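Local coordinates for protein STE5 (Saccharomyces cerevisiae, PDB 3FZE), which serves as a scaffold of yeast pheromone signalling, its minimal scaffold domain acting as a co-catalyst when the kinase Ste7 phosphorylates the MAP kinase Fus3, at residues I23-L31 against N118-I127; C57-Y68 against K87-L98. One frame throughout, in Å; residues are numbered along the deposited sequence.

Contact 1 of 2, residues I23-L31 against N118-I127; sequences ILQIDFTKL and NSNMEAKKSI
Gln-25 and Asn-118 carry this contact, each gripping the opposite segment through both ends of its amide. The setting is the vWA-like alpha/beta/alpha fold, at the C-terminal edge of its sheet, where parallel strands 19-26 and 111-117 run out into loops. On the buried side the Gln-25 side chain, extended with CG anti to the backbone N (chi1 174°), lays its amide along the 125-127 backbone: OE1 accepts from Ile-127 N at 2.9 Å, while NE2 gives an almost straight bond to Lys-125 O at 2.8 Å. Ser-117 OG also bonds OE1, and Asp-60 O takes the second bond of NE2. Next to it, Ile-127 CD1 packs on Ile-23 CG2 (3.7 Å). A leucine in place of Gln-25 would probably leave Ile-127 N and Lys-125 O without their mates and the 118-127 loop less firmly held. Just past the strand ends, the Asn-118 amide bonds both backbone polar atoms of Asp-27, OD1 taking N on an in-plane lone pair and ND2 reaching O. The outer side is looser and wetter: one water joins Asp-27 OD2 to Asn-120 N, another joins Lys-30 NZ to Asn-118 O. Lys-30 NZ also donates directly to that carbonyl, and to Asn-120 OD1 at 2.9 Å.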
loop_
_atom_site.group_PDB
_atom_site.type_symbol
_atom_site.label_atom_id
_atom_site.label_comp_id
_atom_site.label_asym_id
_atom_site.label_seq_id
_atom_site.Cartn_x
_atom_site.Cartn_y
_atom_site.Cartn_z
ATOM N N ILE A 23 -0.642 -0.145 -2.497
ATOM C CA ILE A 23 -2.067 -0.463 -2.454
ATOM C C ILE A 23 -2.507 -0.510 -0.993
ATOM O O ILE A 23 -2.013 -1.320 -0.218
ATOM C CB ILE A 23 -2.365 -1.797 -3.174
ATOM C CG1 ILE A 23 -1.719 -1.787 -4.564
ATOM C CG2 ILE A 23 -3.860 -2.003 -3.286
ATOM C CD1 ILE A 23 -1.182 -3.134 -5.033
ATOM N N LEU A 24 -3.406 0.398 -0.625
ATOM C CA LEU A 24 -3.839 0.570 0.757
ATOM C C LEU A 24 -5.335 0.336 0.881
ATOM O O LEU A 24 -6.137 1.025 0.253
ATOM C CB LEU A 24 -3.492 1.978 1.268
ATOM C CG LEU A 24 -2.022 2.399 1.181
ATOM C CD1 LEU A 24 -1.870 3.794 1.780
ATOM C CD2 LEU A 24 -1.100 1.412 1.888
ATOM N N GLN A 25 -5.707 -0.668 1.668
ATOM C CA GLN A 25 -7.106 -0.946 1.914
ATOM C C GLN A 25 -7.430 -0.484 3.320
ATOM O O GLN A 25 -6.841 -0.975 4.290
ATOM C CB GLN A 25 -7.357 -2.435 1.773
ATOM C CG GLN A 25 -8.757 -2.831 2.148
ATOM C CD GLN A 25 -9.040 -4.269 1.783
ATOM O OE1 GLN A 25 -8.199 -5.141 1.985
ATOM N NE2 GLN A 25 -10.221 -4.524 1.226
ATOM N N ILE A 26 -8.337 0.481 3.431
ATOM C CA ILE A 26 -8.645 1.071 4.727
ATOM C C ILE A 26 -10.098 0.892 5.168
ATOM O O ILE A 26 -11.036 1.301 4.471
ATOM C CB ILE A 26 -8.287 2.575 4.772
ATOM C CG1 ILE A 26 -6.861 2.800 4.259
ATOM C CG2 ILE A 26 -8.446 3.100 6.192
ATOM C CD1 ILE A 26 -6.453 4.268 4.138
ATOM N N ASP A 27 -10.262 0.251 6.318
ATOM C CA ASP A 27 -11.525 0.246 7.058
ATOM C C ASP A 27 -11.438 1.428 8.014
ATOM O O ASP A 27 -10.678 1.405 8.985
ATOM C CB ASP A 27 -11.682 -1.070 7.827
ATOM C CG ASP A 27 -12.947 -1.118 8.664
ATOM O OD1 ASP A 27 -13.515 -0.045 8.947
ATOM O OD2 ASP A 27 -13.372 -2.233 9.053
ATOM N N PHE A 28 -12.187 2.478 7.712
ATOM C CA PHE A 28 -12.081 3.726 8.454
ATOM C C PHE A 28 -12.643 3.631 9.868
ATOM O O PHE A 28 -12.265 4.410 10.744
ATOM C CB PHE A 28 -12.769 4.854 7.687
ATOM C CG PHE A 28 -12.125 5.166 6.377
ATOM C CD1 PHE A 28 -11.050 6.042 6.313
ATOM C CD2 PHE A 28 -12.582 4.579 5.209
ATOM C CE1 PHE A 28 -10.456 6.335 5.108
ATOM C CE2 PHE A 28 -11.983 4.863 4.002
ATOM C CZ PHE A 28 -10.922 5.743 3.955
ATOM N N THR A 29 -13.533 2.671 10.085
ATOM C CA THR A 29 -14.173 2.508 11.389
ATOM C C THR A 29 -13.206 1.957 12.438
ATOM O O THR A 29 -13.434 2.103 13.640
ATOM C CB THR A 29 -15.419 1.598 11.307
ATOM O OG1 THR A 29 -15.016 0.238 11.097
ATOM C CG2 THR A 29 -16.343 2.038 10.174
ATOM N N LYS A 30 -12.124 1.333 11.982
ATOM C CA LYS A 30 -11.142 0.768 12.901
ATOM C C LYS A 30 -10.146 1.816 13.387
ATOM O O LYS A 30 -9.396 1.575 14.334
ATOM C CB LYS A 30 -10.401 -0.404 12.258
ATOM C CG LYS A 30 -11.288 -1.588 11.930
ATOM C CD LYS A 30 -10.477 -2.774 11.442
ATOM C CE LYS A 30 -11.347 -4.015 11.312
ATOM N NZ LYS A 30 -10.520 -5.255 11.277
ATOM N N LEU A 31 -10.139 2.977 12.737
ATOM C CA LEU A 31 -9.218 4.050 13.098
ATOM C C LEU A 31 -9.680 4.783 14.359
ATOM O O LEU A 31 -10.709 5.458 14.359
ATOM C CB LEU A 31 -9.049 5.026 11.931
ATOM C CG LEU A 31 -8.609 4.345 10.631
ATOM C CD1 LEU A 31 -8.476 5.349 9.491
ATOM C CD2 LEU A 31 -7.314 3.569 10.843
ATOM N N ASN A 118 -6.020 -2.965 6.744
ATOM C CA ASN A 118 -6.419 -3.166 8.133
ATOM C C ASN A 118 -7.816 -3.768 8.242
ATOM O O ASN A 118 -8.374 -3.842 9.335
ATOM C CB ASN A 118 -6.362 -1.853 8.919
ATOM C CG ASN A 118 -7.489 -0.913 8.552
ATOM O OD1 ASN A 118 -8.063 -1.024 7.468
ATOM N ND2 ASN A 118 -7.815 0.017 9.449
ATOM N N SER A 119 -8.377 -4.191 7.113
ATOM C CA SER A 119 -9.760 -4.680 7.093
ATOM C C SER A 119 -9.866 -6.160 7.443
ATOM O O SER A 119 -8.869 -6.870 7.487
ATOM C CB SER A 119 -10.423 -4.401 5.735
ATOM O OG SER A 119 -9.785 -5.108 4.684
ATOM N N ASN A 120 -11.085 -6.620 7.695
ATOM C CA ASN A 120 -11.299 -7.995 8.124
ATOM C C ASN A 120 -10.735 -9.039 7.164
ATOM O O ASN A 120 -10.797 -8.879 5.943
ATOM C CB ASN A 120 -12.781 -8.243 8.374
ATOM C CG ASN A 120 -13.314 -7.446 9.548
ATOM O OD1 ASN A 120 -12.576 -7.109 10.475
ATOM N ND2 ASN A 120 -14.602 -7.135 9.511
ATOM N N MET A 121 -10.185 -10.110 7.728
ATOM C CA MET A 121 -9.563 -11.156 6.925
ATOM C C MET A 121 -10.594 -12.070 6.276
ATOM O O MET A 121 -10.660 -13.260 6.573
ATOM C CB MET A 121 -8.568 -11.962 7.765
ATOM C CG MET A 121 -7.408 -11.122 8.294
ATOM S SD MET A 121 -6.391 -10.451 6.970
ATOM C CE MET A 121 -5.625 -11.953 6.368
ATOM N N GLU A 122 -11.404 -11.496 5.393
ATOM C CA GLU A 122 -12.373 -12.255 4.609
ATOM C C GLU A 122 -11.839 -12.428 3.191
ATOM O O GLU A 122 -11.507 -11.449 2.520
ATOM C CB GLU A 122 -13.719 -11.534 4.598
ATOM C CG GLU A 122 -14.401 -11.524 5.959
ATOM C CD GLU A 122 -15.464 -10.452 6.076
ATOM O OE1 GLU A 122 -15.830 -9.865 5.038
ATOM O OE2 GLU A 122 -15.931 -10.198 7.206
ATOM N N ALA A 123 -11.754 -13.678 2.748
ATOM C CA ALA A 123 -11.068 -14.019 1.505
ATOM C C ALA A 123 -11.520 -13.201 0.299
ATOM O O ALA A 123 -10.711 -12.854 -0.556
ATOM C CB ALA A 123 -11.204 -15.517 1.219
ATOM N N LYS A 124 -12.812 -12.894 0.226
ATOM C CA LYS A 124 -13.353 -12.203 -0.941
ATOM C C LYS A 124 -13.310 -10.681 -0.842
ATOM O O LYS A 124 -13.612 -9.990 -1.812
ATOM C CB LYS A 124 -14.784 -12.667 -1.234
ATOM C CG LYS A 124 -14.870 -14.073 -1.815
ATOM C CD LYS A 124 -16.313 -14.468 -2.103
ATOM C CE LYS A 124 -16.405 -15.904 -2.602
ATOM N NZ LYS A 124 -15.596 -16.119 -3.837
ATOM N N LYS A 125 -12.922 -10.151 0.313
ATOM C CA LYS A 125 -12.915 -8.699 0.484
ATOM C C LYS A 125 -11.535 -8.104 0.747
ATOM O O LYS A 125 -11.297 -6.953 0.412
ATOM C CB LYS A 125 -13.867 -8.279 1.597
ATOM C CG LYS A 125 -15.321 -8.571 1.311
ATOM C CD LYS A 125 -16.200 -8.023 2.411
ATOM C CE LYS A 125 -17.648 -8.441 2.203
ATOM N NZ LYS A 125 -18.234 -7.861 0.961
ATOM N N SER A 126 -10.645 -8.874 1.364
ATOM C CA SER A 126 -9.329 -8.356 1.725
ATOM C C SER A 126 -8.355 -8.446 0.551
ATOM O O SER A 126 -8.228 -9.500 -0.075
ATOM C CB SER A 126 -8.784 -9.120 2.937
ATOM O OG SER A 126 -7.387 -8.915 3.094
ATOM N N ILE A 127 -7.667 -7.346 0.251
ATOM C CA ILE A 127 -6.691 -7.354 -0.838
ATOM C C ILE A 127 -5.522 -8.315 -0.564
ATOM O O ILE A 127 -4.767 -8.675 -1.476
ATOM C CB ILE A 127 -6.149 -5.928 -1.144
ATOM C CG1 ILE A 127 -5.291 -5.415 0.018
ATOM C CG2 ILE A 127 -7.301 -4.968 -1.439
ATOM C CD1 ILE A 127 -4.498 -4.151 -0.306
HETATM O O HOH W 1 -13.181 -4.670 7.807
HETATM O O HOH W 2 -7.781 -4.362 12.167
#

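Contact 2 of 2, residues C57-Y68 against K87-L98; sequences CFVDRNNYVLDY and KSSSTQFSPIWL
Val-65 pushes CG2 over the face of the Trp-97 six-membered ring, 4.0 Å from its centroid, in a CH-pi contact. The same indole presents its CH2 edge to the face of Tyr-68, a T-shaped pair with planes at 89° and centroids 5.2 Å apart. Alongside, Phe-93 meets Val-59 CG2 and Cys-57 SG obliquely, whereas Val-65 CG2 and Asn-63 OD1 lie at its edge; Leu-98 CD1 closes on Cys-57 CB. Beside this apolar patch runs a polar seam. Phe-93 N donates to Asn-63 O and Val-65 N to Thr-91 O, both at 2.8 Å, forming a single beta bridge between Tyr-64 and Gln-92. Strands 55-60 and 65-68 form a beta hairpin at the antiparallel margin of the sheet, and the 87-94 loop passes along it before entering helix 95-102. Gln-92, bent at chi2 (-77°), folds its amide back over the hairpin: NE2 sits above the centre of the Tyr-64 ring and bonds Asn-62 O at 3.0 Å, while OE1 receives Asn-63 ND2 from above its carbonyl plane. That ND2 also reaches Phe-93 O, on an in-plane lone pair. Farther along, Ser-89 OG donates to Val-65 O and accepts from Thr-91 N in an ST turn, and Lys-87 NZ meets Leu-66 O at 2.7 Å. In the second shell Asp-60 OD1 takes Asn-62 N and Tyr-64 N from opposite faces of its carboxylate, shaping the type I turn, and Ser-94 OG caps the helix through Trp-97 N at 3.0 Å.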
loop_
_atom_site.group_PDB
_atom_site.type_symbol
_atom_site.label_atom_id
_atom_site.label_comp_id
_atom_site.label_asym_id
_atom_site.label_seq_id
_atom_site.Cartn_x
_atom_site.Cartn_y
_atom_site.Cartn_z
ATOM N N CYS A 57 -3.087 2.912 -4.994
ATOM C CA CYS A 57 -4.482 2.549 -5.134
ATOM C C CYS A 57 -5.071 2.430 -3.738
ATOM O O CYS A 57 -4.502 1.766 -2.886
ATOM C CB CYS A 57 -4.601 1.221 -5.873
ATOM S SG CYS A 57 -6.311 0.724 -6.187
ATOM N N PHE A 58 -6.192 3.111 -3.512
ATOM C CA PHE A 58 -6.939 3.008 -2.264
ATOM C C PHE A 58 -8.156 2.119 -2.472
ATOM O O PHE A 58 -8.872 2.272 -3.460
ATOM C CB PHE A 58 -7.406 4.388 -1.801
ATOM C CG PHE A 58 -6.334 5.208 -1.149
ATOM C CD1 PHE A 58 -5.904 4.916 0.137
ATOM C CD2 PHE A 58 -5.782 6.290 -1.807
ATOM C CE1 PHE A 58 -4.913 5.685 0.749
ATOM C CE2 PHE A 58 -4.796 7.069 -1.204
ATOM C CZ PHE A 58 -4.360 6.752 0.067
ATOM N N VAL A 59 -8.382 1.202 -1.535
ATOM C CA VAL A 59 -9.481 0.239 -1.616
ATOM C C VAL A 59 -10.252 0.250 -0.307
ATOM O O VAL A 59 -9.652 0.301 0.768
ATOM C CB VAL A 59 -8.942 -1.178 -1.877
ATOM C CG1 VAL A 59 -10.089 -2.194 -1.996
ATOM C CG2 VAL A 59 -8.078 -1.179 -3.131
ATOM N N ASP A 60 -11.579 0.212 -0.380
ATOM C CA ASP A 60 -12.374 0.177 0.848
ATOM C C ASP A 60 -12.491 -1.234 1.437
ATOM O O ASP A 60 -11.990 -2.204 0.867
ATOM C CB ASP A 60 -13.731 0.906 0.708
ATOM C CG ASP A 60 -14.791 0.117 -0.074
ATOM O OD1 ASP A 60 -14.639 -1.098 -0.294
ATOM O OD2 ASP A 60 -15.806 0.744 -0.450
ATOM N N ARG A 61 -13.141 -1.340 2.588
ATOM C CA ARG A 61 -13.184 -2.611 3.299
ATOM C C ARG A 61 -13.989 -3.690 2.578
ATOM O O ARG A 61 -13.872 -4.869 2.907
ATOM C CB ARG A 61 -13.691 -2.425 4.726
ATOM C CG ARG A 61 -15.113 -1.945 4.838
ATOM C CD ARG A 61 -15.437 -1.671 6.296
ATOM N NE ARG A 61 -16.838 -1.315 6.491
ATOM C CZ ARG A 61 -17.387 -1.075 7.678
ATOM N NH1 ARG A 61 -16.656 -1.156 8.784
ATOM N NH2 ARG A 61 -18.673 -0.760 7.761
ATOM N N ASN A 62 -14.784 -3.282 1.596
ATOM C CA ASN A 62 -15.540 -4.225 0.765
ATOM C C ASN A 62 -14.938 -4.434 -0.621
ATOM O O ASN A 62 -15.603 -4.949 -1.528
ATOM C CB ASN A 62 -16.988 -3.768 0.659
ATOM C CG ASN A 62 -17.676 -3.808 1.987
ATOM O OD1 ASN A 62 -17.680 -4.846 2.649
ATOM N ND2 ASN A 62 -18.235 -2.680 2.408
ATOM N N ASN A 63 -13.670 -4.045 -0.765
ATOM C CA ASN A 63 -12.882 -4.292 -1.978
ATOM C C ASN A 63 -13.237 -3.418 -3.181
ATOM O O ASN A 63 -12.930 -3.757 -4.326
ATOM C CB ASN A 63 -12.897 -5.771 -2.365
ATOM C CG ASN A 63 -11.777 -6.120 -3.322
ATOM O OD1 ASN A 63 -10.625 -5.728 -3.103
ATOM N ND2 ASN A 63 -12.106 -6.839 -4.397
ATOM N N TYR A 64 -13.853 -2.272 -2.910
ATOM C CA TYR A 64 -14.099 -1.274 -3.950
ATOM C C TYR A 64 -12.966 -0.269 -4.089
ATOM O O TYR A 64 -12.461 0.272 -3.099
ATOM C CB TYR A 64 -15.401 -0.519 -3.692
ATOM C CG TYR A 64 -16.603 -1.405 -3.835
ATOM C CD1 TYR A 64 -17.124 -1.701 -5.093
ATOM C CD2 TYR A 64 -17.190 -1.983 -2.721
ATOM C CE1 TYR A 64 -18.217 -2.532 -5.237
ATOM C CE2 TYR A 64 -18.294 -2.818 -2.854
ATOM C CZ TYR A 64 -18.801 -3.085 -4.114
ATOM O OH TYR A 64 -19.899 -3.915 -4.253
ATOM N N VAL A 65 -12.585 -0.015 -5.337
ATOM C CA VAL A 65 -11.515 0.933 -5.640
ATOM C C VAL A 65 -12.023 2.345 -5.427
ATOM O O VAL A 65 -13.036 2.739 -6.007
ATOM C CB VAL A 65 -11.040 0.800 -7.099
ATOM C CG1 VAL A 65 -10.002 1.891 -7.434
ATOM C CG2 VAL A 65 -10.477 -0.591 -7.363
ATOM N N LEU A 66 -11.306 3.109 -4.608
ATOM C CA LEU A 66 -11.697 4.473 -4.280
ATOM C C LEU A 66 -10.965 5.506 -5.126
ATOM O O LEU A 66 -11.549 6.499 -5.559
ATOM C CB LEU A 66 -11.471 4.751 -2.792
ATOM C CG LEU A 66 -12.185 3.792 -1.833
ATOM C CD1 LEU A 66 -11.929 4.196 -0.391
ATOM C CD2 LEU A 66 -13.686 3.753 -2.112
ATOM N N ASP A 67 -9.683 5.271 -5.371
ATOM C CA ASP A 67 -8.921 6.148 -6.236
ATOM C C ASP A 67 -7.600 5.454 -6.495
ATOM O O ASP A 67 -7.262 4.479 -5.818
ATOM C CB ASP A 67 -8.694 7.511 -5.592
ATOM C CG ASP A 67 -8.282 8.562 -6.595
ATOM O OD1 ASP A 67 -8.473 8.334 -7.812
ATOM O OD2 ASP A 67 -7.761 9.612 -6.162
ATOM N N TYR A 68 -6.884 5.920 -7.504
ATOM C CA TYR A 68 -5.663 5.245 -7.929
ATOM C C TYR A 68 -4.925 6.136 -8.900
ATOM O O TYR A 68 -5.479 7.101 -9.413
ATOM C CB TYR A 68 -5.997 3.931 -8.639
ATOM C CG TYR A 68 -6.809 4.149 -9.879
ATOM C CD1 TYR A 68 -6.200 4.460 -11.085
ATOM C CD2 TYR A 68 -8.198 4.087 -9.834
ATOM C CE1 TYR A 68 -6.949 4.686 -12.219
ATOM C CE2 TYR A 68 -8.949 4.309 -10.956
ATOM C CZ TYR A 68 -8.323 4.606 -12.146
ATOM O OH TYR A 68 -9.096 4.826 -13.264
ATOM N N LYS A 87 -16.203 8.327 -0.476
ATOM C CA LYS A 87 -16.105 8.015 -1.901
ATOM C C LYS A 87 -16.916 6.785 -2.293
ATOM O O LYS A 87 -16.711 5.688 -1.766
ATOM C CB LYS A 87 -14.634 7.834 -2.329
ATOM C CG LYS A 87 -14.443 7.594 -3.820
ATOM C CD LYS A 87 -14.887 8.805 -4.629
ATOM C CE LYS A 87 -14.701 8.583 -6.123
ATOM N NZ LYS A 87 -13.269 8.367 -6.478
ATOM N N SER A 88 -17.825 6.979 -3.240
ATOM C CA SER A 88 -18.609 5.882 -3.785
ATOM C C SER A 88 -17.827 5.205 -4.909
ATOM O O SER A 88 -16.946 5.811 -5.512
ATOM C CB SER A 88 -19.962 6.385 -4.294
ATOM O OG SER A 88 -20.810 6.763 -3.222
ATOM N N SER A 89 -18.157 3.949 -5.174
ATOM C CA SER A 89 -17.484 3.195 -6.220
ATOM C C SER A 89 -18.181 1.871 -6.462
ATOM O O SER A 89 -18.590 1.196 -5.521
ATOM C CB SER A 89 -16.044 2.905 -5.815
ATOM O OG SER A 89 -15.474 1.923 -6.684
ATOM N N SER A 90 -18.280 1.487 -7.731
ATOM C CA SER A 90 -18.822 0.186 -8.085
ATOM C C SER A 90 -17.752 -0.739 -8.675
ATOM O O SER A 90 -18.067 -1.837 -9.142
ATOM C CB SER A 90 -19.974 0.349 -9.078
ATOM O OG SER A 90 -19.503 0.901 -10.299
ATOM N N THR A 91 -16.494 -0.299 -8.646
ATOM C CA THR A 91 -15.389 -1.055 -9.238
ATOM C C THR A 91 -14.679 -1.921 -8.202
ATOM O O THR A 91 -14.043 -1.398 -7.289
ATOM C CB THR A 91 -14.339 -0.121 -9.871
ATOM O OG1 THR A 91 -14.973 0.749 -10.819
ATOM C CG2 THR A 91 -13.252 -0.942 -10.571
ATOM N N GLN A 92 -14.784 -3.238 -8.353
ATOM C CA GLN A 92 -14.064 -4.165 -7.479
ATOM C C GLN A 92 -12.574 -4.201 -7.807
ATOM O O GLN A 92 -12.182 -4.220 -8.972
ATOM C CB GLN A 92 -14.641 -5.577 -7.581
ATOM C CG GLN A 92 -15.925 -5.760 -6.780
ATOM C CD GLN A 92 -15.676 -5.920 -5.284
ATOM O OE1 GLN A 92 -15.111 -6.929 -4.833
ATOM N NE2 GLN A 92 -16.125 -4.940 -4.503
ATOM N N PHE A 93 -11.747 -4.208 -6.770
ATOM C CA PHE A 93 -10.306 -4.289 -6.955
ATOM C C PHE A 93 -9.793 -5.707 -7.232
ATOM O O PHE A 93 -10.262 -6.679 -6.648
ATOM C CB PHE A 93 -9.577 -3.737 -5.732
ATOM C CG PHE A 93 -8.096 -3.931 -5.801
ATOM C CD1 PHE A 93 -7.301 -3.016 -6.469
ATOM C CD2 PHE A 93 -7.504 -5.056 -5.244
ATOM C CE1 PHE A 93 -5.932 -3.199 -6.554
ATOM C CE2 PHE A 93 -6.125 -5.242 -5.325
ATOM C CZ PHE A 93 -5.349 -4.318 -5.987
ATOM N N SER A 94 -8.802 -5.804 -8.110
ATOM C CA SER A 94 -7.999 -7.014 -8.249
ATOM C C SER A 94 -6.632 -6.586 -8.752
ATOM O O SER A 94 -6.495 -5.515 -9.353
ATOM C CB SER A 94 -8.626 -8.008 -9.231
ATOM O OG SER A 94 -8.617 -7.499 -10.557
ATOM N N PRO A 95 -5.608 -7.406 -8.494
ATOM C CA PRO A 95 -4.286 -7.045 -9.012
ATOM C C PRO A 95 -4.284 -6.919 -10.538
ATOM O O PRO A 95 -3.706 -5.964 -11.057
ATOM C CB PRO A 95 -3.404 -8.207 -8.550
ATOM C CG PRO A 95 -4.057 -8.665 -7.281
ATOM C CD PRO A 95 -5.546 -8.517 -7.527
ATOM N N ILE A 96 -4.924 -7.850 -11.245
ATOM C CA ILE A 96 -4.969 -7.751 -12.700
ATOM C C ILE A 96 -5.702 -6.489 -13.155
ATOM O O ILE A 96 -5.275 -5.832 -14.103
ATOM C CB ILE A 96 -5.587 -9.003 -13.378
ATOM C CG1 ILE A 96 -5.466 -8.884 -14.899
ATOM C CG2 ILE A 96 -7.040 -9.178 -12.990
ATOM C CD1 ILE A 96 -4.058 -8.622 -15.373
ATOM N N TRP A 97 -6.797 -6.137 -12.480
ATOM C CA TRP A 97 -7.470 -4.885 -12.797
ATOM C C TRP A 97 -6.479 -3.729 -12.664
ATOM O O TRP A 97 -6.397 -2.863 -13.533
ATOM C CB TRP A 97 -8.682 -4.623 -11.890
ATOM C CG TRP A 97 -9.232 -3.251 -12.120
ATOM C CD1 TRP A 97 -10.150 -2.881 -13.062
ATOM C CD2 TRP A 97 -8.859 -2.051 -11.428
ATOM N NE1 TRP A 97 -10.378 -1.526 -12.992
ATOM C CE2 TRP A 97 -9.602 -0.994 -11.999
ATOM C CE3 TRP A 97 -7.976 -1.768 -10.383
ATOM C CZ2 TRP A 97 -9.488 0.324 -11.555
ATOM C CZ3 TRP A 97 -7.862 -0.454 -9.940
ATOM C CH2 TRP A 97 -8.611 0.574 -10.535
ATOM N N LEU A 98 -5.730 -3.721 -11.567
ATOM C CA LEU A 98 -4.772 -2.649 -11.322
ATOM C C LEU A 98 -3.679 -2.612 -12.395
ATOM O O LEU A 98 -3.345 -1.540 -12.902
ATOM C CB LEU A 98 -4.163 -2.761 -9.922
ATOM C CG LEU A 98 -3.275 -1.592 -9.481
ATOM C CD1 LEU A 98 -4.088 -0.293 -9.320
ATOM C CD2 LEU A 98 -2.529 -1.946 -8.190
HETATM O O HOH W 3 -16.741 3.293 -0.164
#

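How the contacts relate
Both contacts build on neighbouring strands of one sheet: Leu-24 pairs with Cys-57 and Val-59 through the backbone, so 23-31 and 57-68 are held directly together. Contact 1 is the more buried, and most of its links are polar, lying where strands 19-26 and 111-117 pass into loops. Contact 2 lies at the sheet's margin and is only partly buried, yet it buries more surface between its segments, combining aromatic packing near the helix with polar bonds along an exposed loop. They also touch where Asn-63 CB packs against Lys-125 O, 3.4 Å away. Along the chain, both segments of contact 2 fall between those of contact 1.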